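Local structure of B12-binding domain-containing protein (Kitasatospora setae, 6WTE) at residues P415-G429 against V446-E460. The protein probably acts as a cobalamin-dependent radical SAM-family methyltransferase, binding cobalamin and a [4Fe-4S] cluster and working by non-radical catalysis. Sequence-based numbering, arbitrary orientation.
With EDO (1,2-ethanediol), chain J.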
ATOM      1  N   PRO A 415      -1.291  12.396   7.703  1.00 12.66           N
ATOM      2  CA  PRO A 415      -1.695  12.942   9.012  1.00 12.82           C
ATOM      3  C   PRO A 415      -1.454  12.003  10.179  1.00 12.25           C
ATOM      4  O   PRO A 415      -1.140  12.472  11.281  1.00 12.16           O
ATOM      5  CB  PRO A 415      -3.191  13.238   8.821  1.00 10.32           C
ATOM      6  CG  PRO A 415      -3.605  12.391   7.648  1.00 10.52           C
ATOM      7  CD  PRO A 415      -2.417  12.370   6.751  1.00 11.55           C
ATOM      8  N   TYR A 416      -1.592  10.695   9.987  1.00 10.76           N
ATOM      9  CA  TYR A 416      -1.472   9.782  11.115  1.00 10.05           C
ATOM     10  C   TYR A 416      -0.178   8.993  11.020  1.00 15.43           C
ATOM     11  O   TYR A 416      -0.168   7.763  11.104  1.00 14.92           O
ATOM     12  CB  TYR A 416      -2.696   8.873  11.183  1.00 10.68           C
ATOM     13  CG  TYR A 416      -3.949   9.701  11.217  1.00 10.64           C
ATOM     14  CD1 TYR A 416      -4.240  10.484  12.324  1.00 11.78           C
ATOM     15  CD2 TYR A 416      -4.811   9.747  10.127  1.00 10.66           C
ATOM     16  CE1 TYR A 416      -5.372  11.275  12.365  1.00 12.71           C
ATOM     17  CE2 TYR A 416      -5.959  10.538  10.156  1.00  9.93           C
ATOM     18  CZ  TYR A 416      -6.226  11.302  11.279  1.00 12.75           C
ATOM     19  OH  TYR A 416      -7.347  12.091  11.337  1.00 12.38           O
ATOM     20  N   THR A 417       0.912   9.714  10.818  1.00 14.81           N
ATOM     21  CA  THR A 417       2.249   9.182  10.954  1.00 13.69           C
ATOM     22  C   THR A 417       2.987  10.013  11.989  1.00 13.97           C
ATOM     23  O   THR A 417       2.719  11.209  12.130  1.00 13.59           O
ATOM     24  CB  THR A 417       3.023   9.212   9.632  1.00 12.59           C
ATOM     25  OG1 THR A 417       3.252  10.572   9.236  1.00 13.85           O
ATOM     26  CG2 THR A 417       2.247   8.487   8.537  1.00 13.68           C
ATOM     27  N   PRO A 418       3.888   9.406  12.758  1.00 14.91           N
ATOM     28  CA  PRO A 418       4.650  10.201  13.726  1.00 12.85           C
ATOM     29  C   PRO A 418       5.351  11.392  13.087  1.00 14.62           C
ATOM     30  O   PRO A 418       5.393  12.471  13.695  1.00 15.83           O
ATOM     31  CB  PRO A 418       5.635   9.175  14.306  1.00 16.31           C
ATOM     32  CG  PRO A 418       4.903   7.864  14.186  1.00 14.02           C
ATOM     33  CD  PRO A 418       4.148   7.958  12.892  1.00 12.80           C
ATOM     34  N   MET A 419       5.857  11.237  11.857  1.00 12.18           N
ATOM     35  CA  MET A 419       6.490  12.352  11.155  1.00 13.56           C
ATOM     36  C   MET A 419       5.493  13.471  10.890  1.00 12.62           C
ATOM     37  O   MET A 419       5.767  14.640  11.178  1.00 15.65           O
ATOM     38  CB  MET A 419       7.110  11.879   9.838  1.00 13.25           C
ATOM     39  CG  MET A 419       8.490  11.250   9.974  1.00 13.91           C
ATOM     40  SD  MET A 419       9.744  12.480  10.375  1.00 16.93           S
ATOM     41  CE  MET A 419       9.967  13.294   8.791  1.00 14.49           C
ATOM     42  N   GLY A 420       4.335  13.135  10.317  1.00 12.16           N
ATOM     43  CA  GLY A 420       3.345  14.167  10.049  1.00 13.82           C
ATOM     44  C   GLY A 420       2.883  14.868  11.313  1.00 13.36           C
ATOM     45  O   GLY A 420       2.738  16.091  11.339  1.00 15.00           O
ATOM     46  N   ILE A 421       2.648  14.097  12.378  1.00 13.31           N
ATOM     47  CA  ILE A 421       2.215  14.667  13.652  1.00 13.14           C
ATOM     48  C   ILE A 421       3.295  15.582  14.218  1.00 15.08           C
ATOM     49  O   ILE A 421       3.024  16.716  14.630  1.00 15.38           O
ATOM     50  CB  ILE A 421       1.859  13.538  14.637  1.00 14.52           C
ATOM     51  CG1 ILE A 421       0.630  12.766  14.146  1.00 15.14           C
ATOM     52  CG2 ILE A 421       1.677  14.080  16.041  1.00 16.07           C
ATOM     53  CD1 ILE A 421       0.397  11.452  14.879  1.00 17.75           C
ATOM     54  N   GLU A 422       4.540  15.103  14.243  1.00 13.67           N
ATOM     55  CA  GLU A 422       5.619  15.910  14.805  1.00 13.85           C
ATOM     56  C   GLU A 422       5.867  17.165  13.978  1.00 14.19           C
ATOM     57  O   GLU A 422       6.097  18.248  14.537  1.00 17.37           O
ATOM     58  CB  GLU A 422       6.897  15.076  14.917  1.00 13.88           C
ATOM     59  CG  GLU A 422       8.142  15.882  15.251  1.00 20.75           C
ATOM     60  CD  GLU A 422       8.068  16.588  16.596  1.00 28.17           C
ATOM     61  OE1 GLU A 422       7.257  16.178  17.458  1.00 27.52           O
ATOM     62  OE2 GLU A 422       8.841  17.553  16.796  1.00 30.32           O
ATOM     63  N   ILE A 423       5.819  17.052  12.649  1.00 14.30           N
ATOM     64  CA  ILE A 423       6.044  18.227  11.819  1.00 13.28           C
ATOM     65  C   ILE A 423       4.898  19.222  11.982  1.00 14.66           C
ATOM     66  O   ILE A 423       5.117  20.437  12.021  1.00 15.50           O
ATOM     67  CB  ILE A 423       6.265  17.812  10.358  1.00 14.64           C
ATOM     68  CG1 ILE A 423       7.650  17.170  10.228  1.00 16.40           C
ATOM     69  CG2 ILE A 423       6.153  19.008   9.439  1.00 18.32           C
ATOM     70  CD1 ILE A 423       7.883  16.444   8.934  1.00 22.70           C
ATOM     71  N   ALA A 424       3.665  18.728  12.114  1.00 13.86           N
ATOM     72  CA  ALA A 424       2.554  19.629  12.422  1.00 14.30           C
ATOM     73  C   ALA A 424       2.754  20.321  13.769  1.00 16.38           C
ATOM     74  O   ALA A 424       2.464  21.514  13.909  1.00 13.29           O
ATOM     75  CB  ALA A 424       1.230  18.867  12.401  1.00 13.88           C
ATOM     76  N   GLU A 425       3.246  19.588  14.773  1.00 16.20           N
ATOM     77  CA  GLU A 425       3.563  20.205  16.060  1.00 18.57           C
ATOM     78  C   GLU A 425       4.579  21.327  15.903  1.00 18.35           C
ATOM     79  O   GLU A 425       4.458  22.382  16.538  1.00 16.95           O
ATOM     80  CB  GLU A 425       4.099  19.161  17.040  1.00 15.60           C
ATOM     81  CG  GLU A 425       3.058  18.223  17.605  1.00 24.34           C
ATOM     82  CD  GLU A 425       1.956  18.952  18.357  1.00 23.00           C
ATOM     83  OE1 GLU A 425       2.239  19.993  18.986  1.00 29.34           O
ATOM     84  OE2 GLU A 425       0.810  18.470  18.324  1.00 28.59           O
ATOM     85  N   GLN A 426       5.606  21.108  15.079  1.00 16.07           N
ATOM     86  CA  GLN A 426       6.622  22.136  14.894  1.00 18.00           C
ATOM     87  C   GLN A 426       6.038  23.388  14.254  1.00 17.69           C
ATOM     88  O   GLN A 426       6.478  24.503  14.554  1.00 17.05           O
ATOM     89  CB  GLN A 426       7.768  21.586  14.051  1.00 16.75           C
ATOM     90  CG  GLN A 426       8.522  20.465  14.740  1.00 18.89           C
ATOM     91  CD  GLN A 426       9.559  19.835  13.849  1.00 19.69           C
ATOM     92  OE1 GLN A 426       9.783  20.282  12.723  1.00 24.90           O
ATOM     93  NE2 GLN A 426      10.204  18.793  14.346  1.00 19.52           N
ATOM     94  N   CYS A 427       5.054  23.220  13.370  1.00 17.06           N
ATOM     95  CA  CYS A 427       4.374  24.368  12.782  1.00 15.66           C
ATOM     96  C   CYS A 427       3.483  25.061  13.802  1.00 16.64           C
ATOM     97  O   CYS A 427       3.390  26.294  13.814  1.00 16.89           O
ATOM     98  CB  CYS A 427       3.544  23.928  11.574  1.00 15.00           C
ATOM     99  SG  CYS A 427       4.504  23.354  10.161  1.00 15.86           S
ATOM    100  N   ALA A 428       2.796  24.282  14.643  1.00 14.46           N
ATOM    101  CA  ALA A 428       1.898  24.813  15.676  1.00 16.53           C
ATOM    102  C   ALA A 428       0.890  25.809  15.104  1.00 16.45           C
ATOM    103  O   ALA A 428       0.404  26.696  15.813  1.00 16.88           O
ATOM    104  CB  ALA A 428       2.682  25.454  16.826  1.00 14.88           C
ATOM    105  N   GLY A 429       0.573  25.669  13.817  1.00 17.79           N
ATOM    106  CA  GLY A 429      -0.382  26.542  13.159  1.00 17.52           C
ATOM    107  C   GLY A 429       0.062  27.969  12.914  1.00 19.52           C
ATOM    108  O   GLY A 429      -0.751  28.771  12.448  1.00 18.07           O
ATOM    109  N   VAL A 446       2.156  26.033   6.419  1.00 16.24           N
ATOM    110  CA  VAL A 446       1.871  26.155   7.843  1.00 18.18           C
ATOM    111  C   VAL A 446       0.823  25.106   8.187  1.00 18.93           C
ATOM    112  O   VAL A 446      -0.373  25.297   7.929  1.00 18.21           O
ATOM    113  CB  VAL A 446       1.396  27.563   8.215  1.00 15.45           C
ATOM    114  CG1 VAL A 446       1.040  27.615   9.687  1.00 16.85           C
ATOM    115  CG2 VAL A 446       2.472  28.590   7.890  1.00 20.22           C
ATOM    116  N   LEU A 447       1.259  24.015   8.808  1.00 15.22           N
ATOM    117  CA  LEU A 447       0.364  22.944   9.213  1.00 16.07           C
ATOM    118  C   LEU A 447      -0.210  23.218  10.598  1.00 16.65           C
ATOM    119  O   LEU A 447       0.335  24.000  11.381  1.00 16.63           O
ATOM    120  CB  LEU A 447       1.089  21.600   9.221  1.00 18.52           C
ATOM    121  CG  LEU A 447       1.729  21.161   7.909  1.00 16.29           C
ATOM    122  CD1 LEU A 447       2.450  19.830   8.102  1.00 17.19           C
ATOM    123  CD2 LEU A 447       0.666  21.064   6.826  1.00 21.17           C
ATOM    124  N   LYS A 448      -1.317  22.538  10.896  1.00 15.28           N
ATOM    125  CA  LYS A 448      -1.989  22.633  12.176  1.00 15.20           C
ATOM    126  C   LYS A 448      -2.031  21.260  12.832  1.00 14.59           C
ATOM    127  O   LYS A 448      -2.438  20.284  12.185  1.00 13.60           O
ATOM    128  CB  LYS A 448      -3.430  23.177  12.005  1.00 14.83           C
ATOM    129  CG  LYS A 448      -3.484  24.575  11.394  1.00 18.08           C
ATOM    130  CD  LYS A 448      -4.893  24.985  10.968  1.00 25.08           C
ATOM    131  CE  LYS A 448      -5.822  25.149  12.153  1.00 20.63           C
ATOM    132  NZ  LYS A 448      -7.101  25.833  11.754  1.00 20.57           N
ATOM    133  N   PRO A 449      -1.613  21.135  14.091  1.00 15.38           N
ATOM    134  CA  PRO A 449      -1.833  19.882  14.820  1.00 15.38           C
ATOM    135  C   PRO A 449      -3.320  19.597  14.949  1.00 15.36           C
ATOM    136  O   PRO A 449      -4.155  20.505  14.925  1.00 15.57           O
ATOM    137  CB  PRO A 449      -1.199  20.148  16.192  1.00 19.03           C
ATOM    138  CG  PRO A 449      -0.262  21.283  15.967  1.00 20.97           C
ATOM    139  CD  PRO A 449      -0.881  22.122  14.897  1.00 13.75           C
ATOM    140  N   LEU A 450      -3.634  18.308  15.123  1.00 14.47           N
ATOM    141  CA  LEU A 450      -5.026  17.860  15.160  1.00 15.82           C
ATOM    142  C   LEU A 450      -5.858  18.636  16.175  1.00 16.77           C
ATOM    143  O   LEU A 450      -7.008  18.998  15.895  1.00 16.20           O
ATOM    144  CB  LEU A 450      -5.078  16.364  15.467  1.00 15.93           C
ATOM    145  CG  LEU A 450      -6.462  15.800  15.798  1.00 16.74           C
ATOM    146  CD1 LEU A 450      -7.407  15.890  14.604  1.00 13.72           C
ATOM    147  CD2 LEU A 450      -6.354  14.368  16.282  1.00 23.01           C
ATOM    148  N   ARG A 451      -5.302  18.904  17.360  1.00 18.58           N
ATOM    149  CA  ARG A 451      -6.080  19.584  18.392  1.00 18.04           C
ATOM    150  C   ARG A 451      -6.423  21.018  18.013  1.00 18.75           C
ATOM    151  O   ARG A 451      -7.300  21.620  18.640  1.00 18.72           O
ATOM    152  CB  ARG A 451      -5.326  19.572  19.721  1.00 21.09           C
ATOM    153  CG  ARG A 451      -4.050  20.387  19.712  1.00 21.93           C
ATOM    154  CD  ARG A 451      -3.280  20.218  21.010  1.00 21.33           C
ATOM    155  NE  ARG A 451      -2.069  21.027  21.017  1.00 29.56           N
ATOM    156  CZ  ARG A 451      -0.951  20.695  20.378  1.00 24.32           C
ATOM    157  NH1 ARG A 451      -0.894  19.567  19.682  1.00 26.48           N
ATOM    158  NH2 ARG A 451       0.108  21.489  20.435  1.00 25.50           N
ATOM    159  N   MET A 452      -5.748  21.583  17.022  1.00 17.51           N
ATOM    160  CA  MET A 452      -6.062  22.920  16.544  1.00 17.95           C
ATOM    161  C   MET A 452      -7.008  22.916  15.356  1.00 16.50           C
ATOM    162  O   MET A 452      -7.359  23.994  14.864  1.00 19.68           O
ATOM    163  CB  MET A 452      -4.781  23.659  16.157  1.00 15.93           C
ATOM    164  CG  MET A 452      -3.824  23.893  17.299  1.00 18.83           C
ATOM    165  SD  MET A 452      -2.463  24.916  16.729  1.00 20.66           S
ATOM    166  CE  MET A 452      -1.356  24.809  18.135  1.00 24.70           C
ATOM    167  N   CYS A 453      -7.417  21.742  14.876  1.00 14.21           N
ATOM    168  CA  CYS A 453      -8.308  21.659  13.732  1.00 15.93           C
ATOM    169  C   CYS A 453      -9.749  21.510  14.198  1.00 18.33           C
ATOM    170  O   CYS A 453     -10.028  20.910  15.239  1.00 16.91           O
ATOM    171  CB  CYS A 453      -7.927  20.488  12.830  1.00 16.46           C
ATOM    172  SG  CYS A 453      -6.280  20.675  12.114  1.00 16.71           S
ATOM    173  N   ALA A 454     -10.664  22.061  13.403  1.00 18.94           N
ATOM    174  CA  ALA A 454     -12.081  21.992  13.728  1.00 19.18           C
ATOM    175  C   ALA A 454     -12.675  20.616  13.466  1.00 18.43           C
ATOM    176  O   ALA A 454     -13.747  20.308  14.000  1.00 18.23           O
ATOM    177  CB  ALA A 454     -12.855  23.044  12.932  1.00 23.41           C
ATOM    178  N   SER A 455     -12.005  19.784  12.678  1.00 14.04           N
ATOM    179  CA  SER A 455     -12.550  18.489  12.303  1.00 16.37           C
ATOM    180  C   SER A 455     -11.401  17.572  11.913  1.00 14.96           C
ATOM    181  O   SER A 455     -10.320  18.049  11.542  1.00 15.47           O
ATOM    182  CB  SER A 455     -13.539  18.621  11.131  1.00 17.50           C
ATOM    183  OG  SER A 455     -12.847  18.947   9.931  1.00 15.28           O
ATOM    184  N   PRO A 456     -11.609  16.256  11.968  1.00 13.08           N
ATOM    185  CA  PRO A 456     -10.636  15.347  11.347  1.00 14.16           C
ATOM    186  C   PRO A 456     -10.390  15.665   9.883  1.00 14.81           C
ATOM    187  O   PRO A 456      -9.243  15.599   9.432  1.00 14.25           O
ATOM    188  CB  PRO A 456     -11.288  13.967  11.526  1.00 14.80           C
ATOM    189  CG  PRO A 456     -12.182  14.122  12.703  1.00 17.17           C
ATOM    190  CD  PRO A 456     -12.709  15.524  12.623  1.00 15.65           C
ATOM    191  N   ALA A 457     -11.438  16.025   9.127  1.00 11.11           N
ATOM    192  CA  ALA A 457     -11.241  16.344   7.717  1.00 12.47           C
ATOM    193  C   ALA A 457     -10.251  17.488   7.536  1.00 14.72           C
ATOM    194  O   ALA A 457      -9.398  17.436   6.643  1.00 14.73           O
ATOM    195  CB  ALA A 457     -12.573  16.679   7.047  1.00 13.00           C
ATOM    196  N   GLU A 458     -10.349  18.535   8.365  1.00 13.72           N
ATOM    197  CA  GLU A 458      -9.394  19.633   8.249  1.00 12.89           C
ATOM    198  C   GLU A 458      -7.977  19.162   8.531  1.00 12.11           C
ATOM    199  O   GLU A 458      -7.043  19.527   7.811  1.00 13.66           O
ATOM    200  CB  GLU A 458      -9.754  20.784   9.194  1.00 15.17           C
ATOM    201  CG  GLU A 458      -8.762  21.934   9.085  1.00 20.23           C
ATOM    202  CD  GLU A 458      -9.043  23.076  10.044  1.00 21.19           C
ATOM    203  OE1 GLU A 458      -9.952  22.947  10.890  1.00 21.65           O
ATOM    204  OE2 GLU A 458      -8.343  24.101   9.944  1.00 20.90           O
ATOM    205  N   TYR A 459      -7.798  18.357   9.579  1.00 11.80           N
ATOM    206  CA  TYR A 459      -6.459  17.875   9.916  1.00 12.21           C
ATOM    207  C   TYR A 459      -5.887  17.004   8.804  1.00 14.05           C
ATOM    208  O   TYR A 459      -4.681  17.038   8.531  1.00 12.85           O
ATOM    209  CB  TYR A 459      -6.486  17.102  11.237  1.00 11.29           C
ATOM    210  CG  TYR A 459      -5.138  16.505  11.565  1.00 15.98           C
ATOM    211  CD1 TYR A 459      -4.066  17.331  11.861  1.00 12.27           C
ATOM    212  CD2 TYR A 459      -4.927  15.125  11.550  1.00 11.33           C
ATOM    213  CE1 TYR A 459      -2.825  16.817  12.148  1.00 12.41           C
ATOM    214  CE2 TYR A 459      -3.673  14.596  11.838  1.00 13.43           C
ATOM    215  CZ  TYR A 459      -2.628  15.450  12.129  1.00 13.02           C
ATOM    216  OH  TYR A 459      -1.374  14.954  12.420  1.00 12.71           O
ATOM    217  N   GLU A 460      -6.741  16.221   8.145  1.00 10.95           N
ATOM    218  CA  GLU A 460      -6.248  15.290   7.137  1.00 12.13           C
ATOM    219  C   GLU A 460      -5.994  15.986   5.806  1.00 11.13           C
ATOM    220  O   GLU A 460      -4.997  15.696   5.135  1.00 11.80           O
ATOM    221  CB  GLU A 460      -7.239  14.137   6.967  1.00 11.14           C
ATOM    222  CG  GLU A 460      -7.389  13.282   8.216  1.00 10.34           C
ATOM    223  CD  GLU A 460      -8.566  12.333   8.141  1.00 11.39           C
ATOM    224  OE1 GLU A 460      -9.217  12.270   7.078  1.00 11.81           O
ATOM    225  OE2 GLU A 460      -8.845  11.651   9.146  1.00 11.18           O
TER
HETATM  226  C1  EDO J 808      11.420  15.447  12.768  1.00 27.99           C
HETATM  227  O1  EDO J 808      10.011  15.213  12.753  1.00 33.52           O
HETATM  228  C2  EDO J 808      11.725  16.713  11.979  1.00 24.44           C
HETATM  229  O2  EDO J 808      12.565  17.554  12.776  1.00 30.45           O
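Tyr-459 and Tyr-416 each send a hydroxyl bond across the junction, in opposite directions between the segments, where N-capped helix 418-427, within the radical SAM core, meets the chain 446-455, which includes a 3-10 turn at 450-452, and the start of helix 456-461, a worked example of a helix fixed at both ends by a returning chain. Tyr-459 OH donates to Pro-415 O at 2.7 Å, in the carbonyl plane and on a lone pair. Tyr-416 OH in turn donates a hydrogen bond to the anti lone pair of Glu-460 OE2, also at 2.7 Å, with ring and carboxylate planes 84° apart. The other oxygen, OE1, accepts from Ala-114 N, which ties this corner to helix 112-119 of the B12-binding domain. A phenylalanine in place of Tyr-416 would probably leave Glu-460 OE2 without this donor and its carboxylate less firmly oriented.

Apolar contacts extend the join along the helix. The two tyrosine rings lie obliquely, while Pro-415 CB presses on Tyr-459 CE2 at 3.3 Å. Further along, Ala-424 CB lies near Leu-447 CB while its carbonyl O touches Pro-449 CG, and Ile-423 CG2 reaches Leu-447 CD1.

The charged pair lies at the outer side. Bent at chi2 (-59°), the chain of Glu-425 turns back over Pro-449 CB, and its carboxylate lies almost coplanar with the Arg-451 guanidinium in a salt bridge; NH2 meets the syn lone pair of OE1 at 3.0 Å, whereas the NH1 to OE2 separation of 2.4 Å is implausibly short and its exact length doubtful.

Backbone N-H groups tie down the C-terminal end: Gly-429 N bonds weakly to Leu-447 O, and Leu-447 N donates to Cys-427 SG, 3.6 Å away at 163°.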